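Mandalate racemase/muconate lactonizing enzyme (Unidentified, PDB 4E4U) is of unknown function but probably catalyses an isomerase-type reaction, as a putative member of the mandelate racemase/muconate lactonizing enzyme family of the enolase superfamily. Local coordinates at residues M1-E7 / V26-D32; E39-A43 / N282-V286; K111-E115 / Q322-C326. All coordinates share one frame; numbering follows the deposited sequence. Where two conformers were deposited one is given.

Contact 1: M1-E7 / V26-D32; sequences MKIVSLE and VKLKTDD
With chi1 at 54°, CG of Asp31 sits between its own backbone N and carbonyl carbon, which folds the carboxylate back onto Lys2. Its OD1 accepts the backbone N of Lys2 at 3.0 Å from above the carboxylate plane. Aspartate suits the place because its short carboxylate reaches both Lys2 N through OD1 and, through a water on OD2, the amino terminus at Met1 N. A separate backbone bond runs from Asp31 N to Lys2 O (2.9 Å). Leu6, whose CG is set anti to the backbone N (chi1 157°), lays CD1 against Val26 CB at 3.8 Å and Leu28 CD2 at 3.9 Å; these branched apolar side chains lie on the face covered by helices 47-61 and 88-109. On the other face, a water links Glu7 OE1 and Lys27 NZ, long polar chains fit for a wetter side, and OE1 also bonds to His9. Glu7 and Lys27 exchange two backbone bonds, whereas Val4 N reaches Lys29 O at 2.9 Å and Ser5 N only weakly shares that oxygen at 3.5 Å. Val4 and Ser5 thus both face Lys29: a classic beta bulge in the first hairpin of the N-terminal domain's three-stranded antiparallel sheet.

Contact 2: E39-A43 / N282-V286; sequences EIYSA and NVARV
Asn282 lays its side-chain amide almost flat over the Tyr41 ring, the two planes 13° apart, with ND2 above the ring centre and 3.9 Å from Tyr41 CG. Asparagine suits the place because both ends of the amide are used: ND2 donates to His309 and Asn312, while OD1 accepts Ala284 N at 2.8 Å in an Asx turn. The backbone oxygen of Asn282 tightens the same turn by taking both Arg285 N and Val286 N. Ala284 makes the closest backbone approach, to Tyr41. Its methyl, compact enough for the spot, lies 3.3 Å from Glu39 O and touches Tyr41 CB, and its carbonyl O receives Tyr41 N at 3.0 Å, the donor standing well above the carbonyl plane. This is the one direct hydrogen bond between the two segments. Arg285 then bends at chi3 (-83°) and brings a face of its guanidinium to the rim of the Tyr41 ring; NH1 is 3.5 Å from Tyr41 CE2, near the ring plane, and the two planes stand 70° apart. NH1 is held by Glu259 O. One water joins Arg285 NE to Tyr41 O, and another joins NH2 to Ser42 OG and Ala43 N; arginine suits this buried place because its several N-H groups can bond at once to Glu259 O and to two waters. The carboxylate of Glu39 is bonded to the backbone N atoms of Gly313 and Gly316. The contact joins the end of strand 35-40 in the N-terminal domain to the loop following strand 278-279 of the barrel, an interface between capping domain and barrel of the kind seen in the enolase superfamily.

Contact 3: K111-E115 / Q322-C326; sequences KPVYE and QLATC
The ring of Tyr114 is sandwiched between the Thr325 methyl and Pro112 CB. Thr325 CG2 stands over one face, 3.7 Å from the ring centroid and 14° off the normal, a CH-pi contact, while Pro112 CB covers the opposite face from within the same segment. Threonine fits because its two branches divide the work: the methyl meets the aromatic face while OG1 bonds back to Ile321 O in its own helix. The Gln322 amide lies beside the ring near CD2, its plane 20° from that of the ring and its CD 3.6 Å from Tyr114 CD2. A bend at chi2 (-70°) folds the glutamine chain so that OE1 arrives at Tyr114 N, accepting its hydrogen at 2.8 Å. Val113 N lies almost as near to OE1, at 3.0 Å, but is badly angled and makes no bond. At the backbone end of the tyrosine, Cys326 CB lies 3.6 Å from Tyr114 O and near Tyr114 CB, a small side chain suited to the close approach at the end of helix 314-325. The far end of the tyrosine is served elsewhere, its OH bonding to Ser361 O, and Glu115 next to it bonds His69 of a second subunit. Since Tyr114 lies in the turn begun by Pro112, whose O takes Glu115 N, its own N-H needs a partner from outside that turn. The buried glutamine supplies one without bringing in a charge: one hydrogen bond satisfies the buried Tyr114 N-H, and the CH-pi and apolar contacts pack the ring around it.

From the N terminus, contact 1 closes first, completing the hairpin of strands 3-12 and 22-30 before the other two open. The next strand, 35-40, continues the same sheet, and Val26 packs on Ile40 where contact 1 adjoins contact 2. Contact 2 then opens at 39-43 and shuts only at 282-286, spanning the helices of the N-terminal domain and much of the barrel; contact 3 opens within that span, at 111-115, and closes beyond it at 322-326, so the two long loops cross. Both tie N-terminal elements to the barrel, contact 2 by the loop after strand 278-279 and contact 3 by helix 314-325, and Val283 meets Leu323 between them.

Contact 1: M1-E7 / V26-D32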
loop_
_atom_site.group_PDB
_atom_site.type_symbol
_atom_site.label_atom_id
_atom_site.label_comp_id
_atom_site.label_asym_id
_atom_site.label_seq_id
_atom_site.Cartn_x
_atom_site.Cartn_y
_atom_site.Cartn_z
ATOM N N MET A 1 -36.798 36.491 -4.835
ATOM C CA MET A 1 -36.314 36.693 -3.479
ATOM C C MET A 1 -34.809 36.897 -3.436
ATOM O O MET A 1 -34.066 36.094 -3.990
ATOM C CB MET A 1 -36.608 35.468 -2.644
ATOM C CG MET A 1 -36.075 35.632 -1.268
ATOM S SD MET A 1 -37.149 36.828 -0.545
ATOM C CE MET A 1 -37.695 35.814 0.826
ATOM N N LYS A 2 -34.354 37.942 -2.749
ATOM C CA LYS A 2 -32.918 38.171 -2.639
ATOM C C LYS A 2 -32.498 38.824 -1.324
ATOM O O LYS A 2 -33.280 39.525 -0.687
ATOM C CB LYS A 2 -32.414 39.001 -3.822
ATOM C CG LYS A 2 -32.815 40.458 -3.771
ATOM C CD LYS A 2 -32.393 41.185 -5.043
ATOM C CE LYS A 2 -32.717 42.674 -4.968
ATOM N NZ LYS A 2 -32.122 43.440 -6.098
ATOM N N ILE A 3 -31.251 38.585 -0.925
ATOM C CA ILE A 3 -30.704 39.192 0.285
ATOM C C ILE A 3 -30.304 40.624 -0.019
ATOM O O ILE A 3 -29.551 40.874 -0.962
ATOM C CB ILE A 3 -29.454 38.441 0.776
ATOM C CG1 ILE A 3 -29.775 36.972 1.052
ATOM C CG2 ILE A 3 -28.884 39.118 2.017
ATOM C CD1 ILE A 3 -30.821 36.769 2.129
ATOM N N VAL A 4 -30.798 41.571 0.771
ATOM C CA VAL A 4 -30.509 42.975 0.490
ATOM C C VAL A 4 -29.706 43.678 1.579
ATOM O O VAL A 4 -29.185 44.770 1.351
ATOM C CB VAL A 4 -31.793 43.788 0.188
ATOM C CG1 VAL A 4 -32.486 43.246 -1.053
ATOM C CG2 VAL A 4 -32.744 43.786 1.389
ATOM N N SER A 5 -29.593 43.068 2.755
ATOM C CA SER A 5 -28.869 43.723 3.841
ATOM C C SER A 5 -28.320 42.764 4.887
ATOM O O SER A 5 -28.820 41.649 5.057
ATOM C CB SER A 5 -29.744 44.776 4.523
ATOM O OG SER A 5 -30.828 44.171 5.194
ATOM N N LEU A 6 -27.297 43.242 5.588
ATOM C CA LEU A 6 -26.609 42.505 6.633
ATOM C C LEU A 6 -26.411 43.407 7.843
ATOM O O LEU A 6 -26.095 44.590 7.696
ATOM C CB LEU A 6 -25.227 42.077 6.132
ATOM C CG LEU A 6 -24.186 41.801 7.224
ATOM C CD1 LEU A 6 -24.449 40.462 7.861
ATOM C CD2 LEU A 6 -22.762 41.896 6.689
ATOM N N GLU A 7 -26.591 42.840 9.034
ATOM C CA GLU A 7 -26.134 43.459 10.275
ATOM C C GLU A 7 -25.238 42.466 10.990
ATOM O O GLU A 7 -25.568 41.279 11.073
ATOM C CB GLU A 7 -27.304 43.765 11.207
ATOM C CG GLU A 7 -28.303 44.786 10.721
ATOM C CD GLU A 7 -29.448 44.959 11.714
ATOM O OE1 GLU A 7 -29.407 44.328 12.794
ATOM O OE2 GLU A 7 -30.391 45.720 11.417
ATOM N N VAL A 26 -24.694 37.232 12.633
ATOM C CA VAL A 26 -25.076 38.003 11.457
ATOM C C VAL A 26 -26.584 37.903 11.247
ATOM O O VAL A 26 -27.185 36.843 11.466
ATOM C CB VAL A 26 -24.324 37.527 10.192
ATOM C CG1 VAL A 26 -22.844 37.884 10.293
ATOM C CG2 VAL A 26 -24.512 36.024 9.973
ATOM N N LYS A 27 -27.195 39.019 10.862
ATOM C CA LYS A 27 -28.618 39.050 10.537
ATOM C C LYS A 27 -28.798 39.501 9.095
ATOM O O LYS A 27 -28.295 40.552 8.698
ATOM C CB LYS A 27 -29.383 39.966 11.498
ATOM C CG LYS A 27 -29.516 39.397 12.903
ATOM C CD LYS A 27 -30.281 40.336 13.842
ATOM C CE LYS A 27 -31.736 40.516 13.422
ATOM N NZ LYS A 27 -32.480 41.433 14.321
ATOM N N LEU A 28 -29.492 38.683 8.307
ATOM C CA LEU A 28 -29.765 38.997 6.910
ATOM C C LEU A 28 -31.225 39.345 6.731
ATOM O O LEU A 28 -32.093 38.777 7.399
ATOM C CB LEU A 28 -29.455 37.793 6.024
ATOM C CG LEU A 28 -28.046 37.219 6.112
ATOM C CD1 LEU A 28 -27.902 36.056 5.144
ATOM C CD2 LEU A 28 -27.027 38.309 5.815
ATOM N N LYS A 29 -31.510 40.269 5.823
ATOM C CA LYS A 29 -32.894 40.552 5.470
ATOM C C LYS A 29 -33.067 40.450 3.962
ATOM O O LYS A 29 -32.166 40.810 3.193
ATOM C CB LYS A 29 -33.333 41.928 5.979
ATOM C CG LYS A 29 -34.845 42.063 6.144
ATOM C CD LYS A 29 -35.225 43.325 6.907
ATOM C CE LYS A 29 -36.651 43.232 7.446
ATOM N NZ LYS A 29 -37.482 44.400 7.045
ATOM N N THR A 30 -34.218 39.932 3.546
ATOM C CA THR A 30 -34.543 39.827 2.131
ATOM C C THR A 30 -35.336 41.038 1.657
ATOM O O THR A 30 -35.820 41.840 2.469
ATOM C CB THR A 30 -35.385 38.586 1.835
ATOM O OG1 THR A 30 -36.668 38.725 2.459
ATOM C CG2 THR A 30 -34.691 37.323 2.340
ATOM N N ASP A 31 -35.488 41.151 0.339
ATOM C CA ASP A 31 -36.240 42.239 -0.264
ATOM C C ASP A 31 -37.721 42.203 0.100
ATOM O O ASP A 31 -38.390 43.231 0.058
ATOM C CB ASP A 31 -36.044 42.265 -1.788
ATOM C CG ASP A 31 -36.361 40.931 -2.464
ATOM O OD1 ASP A 31 -36.443 39.873 -1.790
ATOM O OD2 ASP A 31 -36.500 40.945 -3.705
ATOM N N ASP A 32 -38.242 41.031 0.462
ATOM C CA ASP A 32 -39.642 40.955 0.881
ATOM C C ASP A 32 -39.800 40.747 2.391
ATOM O O ASP A 32 -40.845 40.297 2.872
ATOM C CB ASP A 32 -40.399 39.886 0.085
ATOM C CG ASP A 32 -40.004 38.480 0.468
ATOM O OD1 ASP A 32 -39.091 38.321 1.296
ATOM O OD2 ASP A 32 -40.601 37.520 -0.063
HETATM O O HOH W 1 -36.230 39.027 -5.590
HETATM O O HOH W 2 -31.599 43.959 14.352
#

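Contact 2: E39-A43 / N282-V286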
loop_
_atom_site.group_PDB
_atom_site.type_symbol
_atom_site.label_atom_id
_atom_site.label_comp_id
_atom_site.label_asym_id
_atom_site.label_seq_id
_atom_site.Cartn_x
_atom_site.Cartn_y
_atom_site.Cartn_z
ATOM N N GLU A 39 -24.439 32.425 12.875
ATOM C CA GLU A 39 -23.313 32.610 13.777
ATOM C C GLU A 39 -22.037 32.168 13.077
ATOM O O GLU A 39 -22.043 31.205 12.304
ATOM C CB GLU A 39 -23.504 31.831 15.085
ATOM C CG GLU A 39 -22.371 32.067 16.075
ATOM C CD GLU A 39 -22.671 31.632 17.498
ATOM O OE1 GLU A 39 -23.788 31.143 17.789
ATOM O OE2 GLU A 39 -21.761 31.794 18.342
ATOM N N ILE A 40 -20.957 32.896 13.347
ATOM C CA ILE A 40 -19.654 32.653 12.757
ATOM C C ILE A 40 -18.689 32.172 13.833
ATOM O O ILE A 40 -18.599 32.785 14.897
ATOM C CB ILE A 40 -19.126 33.955 12.126
ATOM C CG1 ILE A 40 -19.995 34.327 10.922
ATOM C CG2 ILE A 40 -17.649 33.842 11.757
ATOM C CD1 ILE A 40 -19.751 35.705 10.361
ATOM N N TYR A 41 -17.977 31.076 13.565
ATOM C CA TYR A 41 -16.991 30.554 14.506
ATOM C C TYR A 41 -15.619 30.729 13.881
ATOM O O TYR A 41 -15.228 29.972 12.985
ATOM C CB TYR A 41 -17.250 29.079 14.819
ATOM C CG TYR A 41 -16.480 28.537 16.009
ATOM C CD1 TYR A 41 -16.825 28.911 17.297
ATOM C CD2 TYR A 41 -15.435 27.636 15.850
ATOM C CE1 TYR A 41 -16.147 28.419 18.394
ATOM C CE2 TYR A 41 -14.749 27.131 16.951
ATOM C CZ TYR A 41 -15.112 27.534 18.221
ATOM O OH TYR A 41 -14.451 27.054 19.333
ATOM N N SER A 42 -14.901 31.757 14.323
ATOM C CA SER A 42 -13.583 32.055 13.776
ATOM C C SER A 42 -12.887 33.057 14.673
ATOM O O SER A 42 -13.423 34.135 14.935
ATOM C CB SER A 42 -13.715 32.653 12.374
ATOM O OG SER A 42 -12.447 32.765 11.757
ATOM N N ALA A 43 -11.689 32.712 15.131
ATOM C CA ALA A 43 -10.951 33.594 16.031
ATOM C C ALA A 43 -9.471 33.698 15.686
ATOM O O ALA A 43 -8.659 34.057 16.536
ATOM C CB ALA A 43 -11.142 33.165 17.486
ATOM N N ASN A 282 -17.952 21.825 13.605
ATOM C CA ASN A 282 -18.739 22.943 14.101
ATOM C C ASN A 282 -19.406 23.568 12.883
ATOM O O ASN A 282 -18.715 23.995 11.941
ATOM C CB ASN A 282 -17.863 23.947 14.847
ATOM C CG ASN A 282 -18.674 25.049 15.498
ATOM O OD1 ASN A 282 -19.500 25.697 14.847
ATOM N ND2 ASN A 282 -18.438 25.277 16.785
ATOM N N VAL A 283 -20.735 23.605 12.891
ATOM C CA VAL A 283 -21.492 24.072 11.723
ATOM C C VAL A 283 -21.204 25.526 11.382
ATOM O O VAL A 283 -21.435 25.953 10.252
ATOM C CB VAL A 283 -23.024 23.873 11.873
ATOM C CG1 VAL A 283 -23.361 22.401 11.993
ATOM C CG2 VAL A 283 -23.567 24.650 13.074
ATOM N N ALA A 284 -20.709 26.278 12.364
ATOM C CA ALA A 284 -20.353 27.686 12.170
ATOM C C ALA A 284 -18.911 27.887 11.681
ATOM O O ALA A 284 -18.465 29.019 11.503
ATOM C CB ALA A 284 -20.612 28.476 13.449
ATOM N N ARG A 285 -18.193 26.788 11.458
ATOM C CA ARG A 285 -16.834 26.827 10.905
ATOM C C ARG A 285 -16.680 26.072 9.584
ATOM O O ARG A 285 -15.876 26.470 8.737
ATOM C CB ARG A 285 -15.820 26.269 11.917
ATOM C CG ARG A 285 -14.474 25.862 11.312
ATOM C CD ARG A 285 -13.431 25.658 12.381
ATOM N NE ARG A 285 -12.840 26.930 12.777
ATOM C CZ ARG A 285 -12.198 27.158 13.919
ATOM N NH1 ARG A 285 -12.089 26.208 14.845
ATOM N NH2 ARG A 285 -11.667 28.354 14.134
ATOM N N VAL A 286 -17.416 24.976 9.402
ATOM C CA VAL A 286 -17.102 24.074 8.289
ATOM C C VAL A 286 -17.553 24.535 6.909
ATOM O O VAL A 286 -17.129 23.960 5.907
ATOM C CB VAL A 286 -17.616 22.619 8.522
ATOM C CG1 VAL A 286 -16.957 22.010 9.742
ATOM C CG2 VAL A 286 -19.138 22.575 8.613
HETATM O O HOH W 3 -13.124 29.320 11.280
HETATM O O HOH W 4 -10.558 30.832 12.845
#

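Contact 3: K111-E115 / Q322-C326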
loop_
_atom_site.group_PDB
_atom_site.type_symbol
_atom_site.label_atom_id
_atom_site.label_comp_id
_atom_site.label_asym_id
_atom_site.label_seq_id
_atom_site.Cartn_x
_atom_site.Cartn_y
_atom_site.Cartn_z
ATOM N N LYS A 111 -41.129 25.601 7.196
ATOM C CA LYS A 111 -40.629 24.327 7.722
ATOM C C LYS A 111 -39.342 24.543 8.506
ATOM O O LYS A 111 -38.553 25.423 8.165
ATOM C CB LYS A 111 -40.311 23.340 6.589
ATOM C CG LYS A 111 -41.472 22.981 5.672
ATOM C CD LYS A 111 -42.617 22.325 6.413
ATOM C CE LYS A 111 -42.237 20.992 6.993
ATOM N NZ LYS A 111 -43.450 20.338 7.584
ATOM N N PRO A 112 -39.106 23.716 9.541
ATOM C CA PRO A 112 -37.764 23.659 10.128
ATOM C C PRO A 112 -36.764 23.255 9.043
ATOM O O PRO A 112 -37.113 22.498 8.120
ATOM C CB PRO A 112 -37.871 22.527 11.155
ATOM C CG PRO A 112 -39.333 22.415 11.461
ATOM C CD PRO A 112 -40.028 22.754 10.169
ATOM N N VAL A 113 -35.534 23.744 9.147
ATOM C CA VAL A 113 -34.503 23.382 8.188
ATOM C C VAL A 113 -34.300 21.862 8.139
ATOM O O VAL A 113 -34.073 21.298 7.062
ATOM C CB VAL A 113 -33.190 24.130 8.489
ATOM C CG1 VAL A 113 -32.037 23.559 7.671
ATOM C CG2 VAL A 113 -33.367 25.609 8.188
ATOM N N TYR A 114 -34.413 21.181 9.280
ATOM C CA TYR A 114 -34.228 19.729 9.272
ATOM C C TYR A 114 -35.256 18.995 8.403
ATOM O O TYR A 114 -34.996 17.872 7.978
ATOM C CB TYR A 114 -34.134 19.115 10.686
ATOM C CG TYR A 114 -35.336 19.328 11.591
ATOM C CD1 TYR A 114 -36.537 18.660 11.376
ATOM C CD2 TYR A 114 -35.251 20.179 12.692
ATOM C CE1 TYR A 114 -37.621 18.858 12.218
ATOM C CE2 TYR A 114 -36.321 20.380 13.533
ATOM C CZ TYR A 114 -37.506 19.717 13.299
ATOM O OH TYR A 114 -38.582 19.927 14.142
ATOM N N GLU A 115 -36.402 19.620 8.125
ATOM C CA GLU A 115 -37.383 19.004 7.231
ATOM C C GLU A 115 -37.037 19.180 5.753
ATOM O O GLU A 115 -37.694 18.592 4.889
ATOM C CB GLU A 115 -38.809 19.497 7.529
ATOM C CG GLU A 115 -39.315 19.207 8.945
ATOM C CD GLU A 115 -39.508 17.718 9.244
ATOM O OE1 GLU A 115 -38.619 16.900 8.946
ATOM O OE2 GLU A 115 -40.563 17.356 9.798
ATOM N N GLN A 322 -30.334 21.532 14.100
ATOM C CA GLN A 322 -31.009 21.256 12.831
ATOM C C GLN A 322 -30.311 20.130 12.065
ATOM O O GLN A 322 -30.963 19.209 11.572
ATOM C CB GLN A 322 -31.083 22.517 11.966
ATOM C CG GLN A 322 -31.946 23.616 12.558
ATOM C CD GLN A 322 -33.421 23.279 12.550
ATOM O OE1 GLN A 322 -33.962 22.847 11.536
ATOM N NE2 GLN A 322 -34.085 23.485 13.679
ATOM N N LEU A 323 -28.986 20.194 11.973
ATOM C CA LEU A 323 -28.239 19.135 11.310
ATOM C C LEU A 323 -28.435 17.801 12.033
ATOM O O LEU A 323 -28.754 16.788 11.407
ATOM C CB LEU A 323 -26.749 19.474 11.268
ATOM C CG LEU A 323 -25.857 18.360 10.704
ATOM C CD1 LEU A 323 -26.097 18.192 9.206
ATOM C CD2 LEU A 323 -24.387 18.625 10.995
ATOM N N ALA A 324 -28.257 17.805 13.350
ATOM C CA ALA A 324 -28.302 16.561 14.111
ATOM C C ALA A 324 -29.642 15.844 13.942
ATOM O O ALA A 324 -29.688 14.622 13.827
ATOM C CB ALA A 324 -28.030 16.837 15.575
ATOM N N THR A 325 -30.724 16.618 13.931
ATOM C CA THR A 325 -32.076 16.073 13.908
ATOM C C THR A 325 -32.333 15.218 12.664
ATOM O O THR A 325 -33.107 14.262 12.716
ATOM C CB THR A 325 -33.112 17.212 14.051
ATOM O OG1 THR A 325 -32.896 17.861 15.308
ATOM C CG2 THR A 325 -34.543 16.689 14.006
ATOM N N CYS A 326 -31.664 15.552 11.562
ATOM C CA CYS A 326 -31.859 14.840 10.297
ATOM C C CYS A 326 -30.663 13.982 9.882
ATOM O O CYS A 326 -30.540 13.615 8.709
ATOM C CB CYS A 326 -32.232 15.814 9.165
ATOM S SG CYS A 326 -31.001 17.051 8.721
#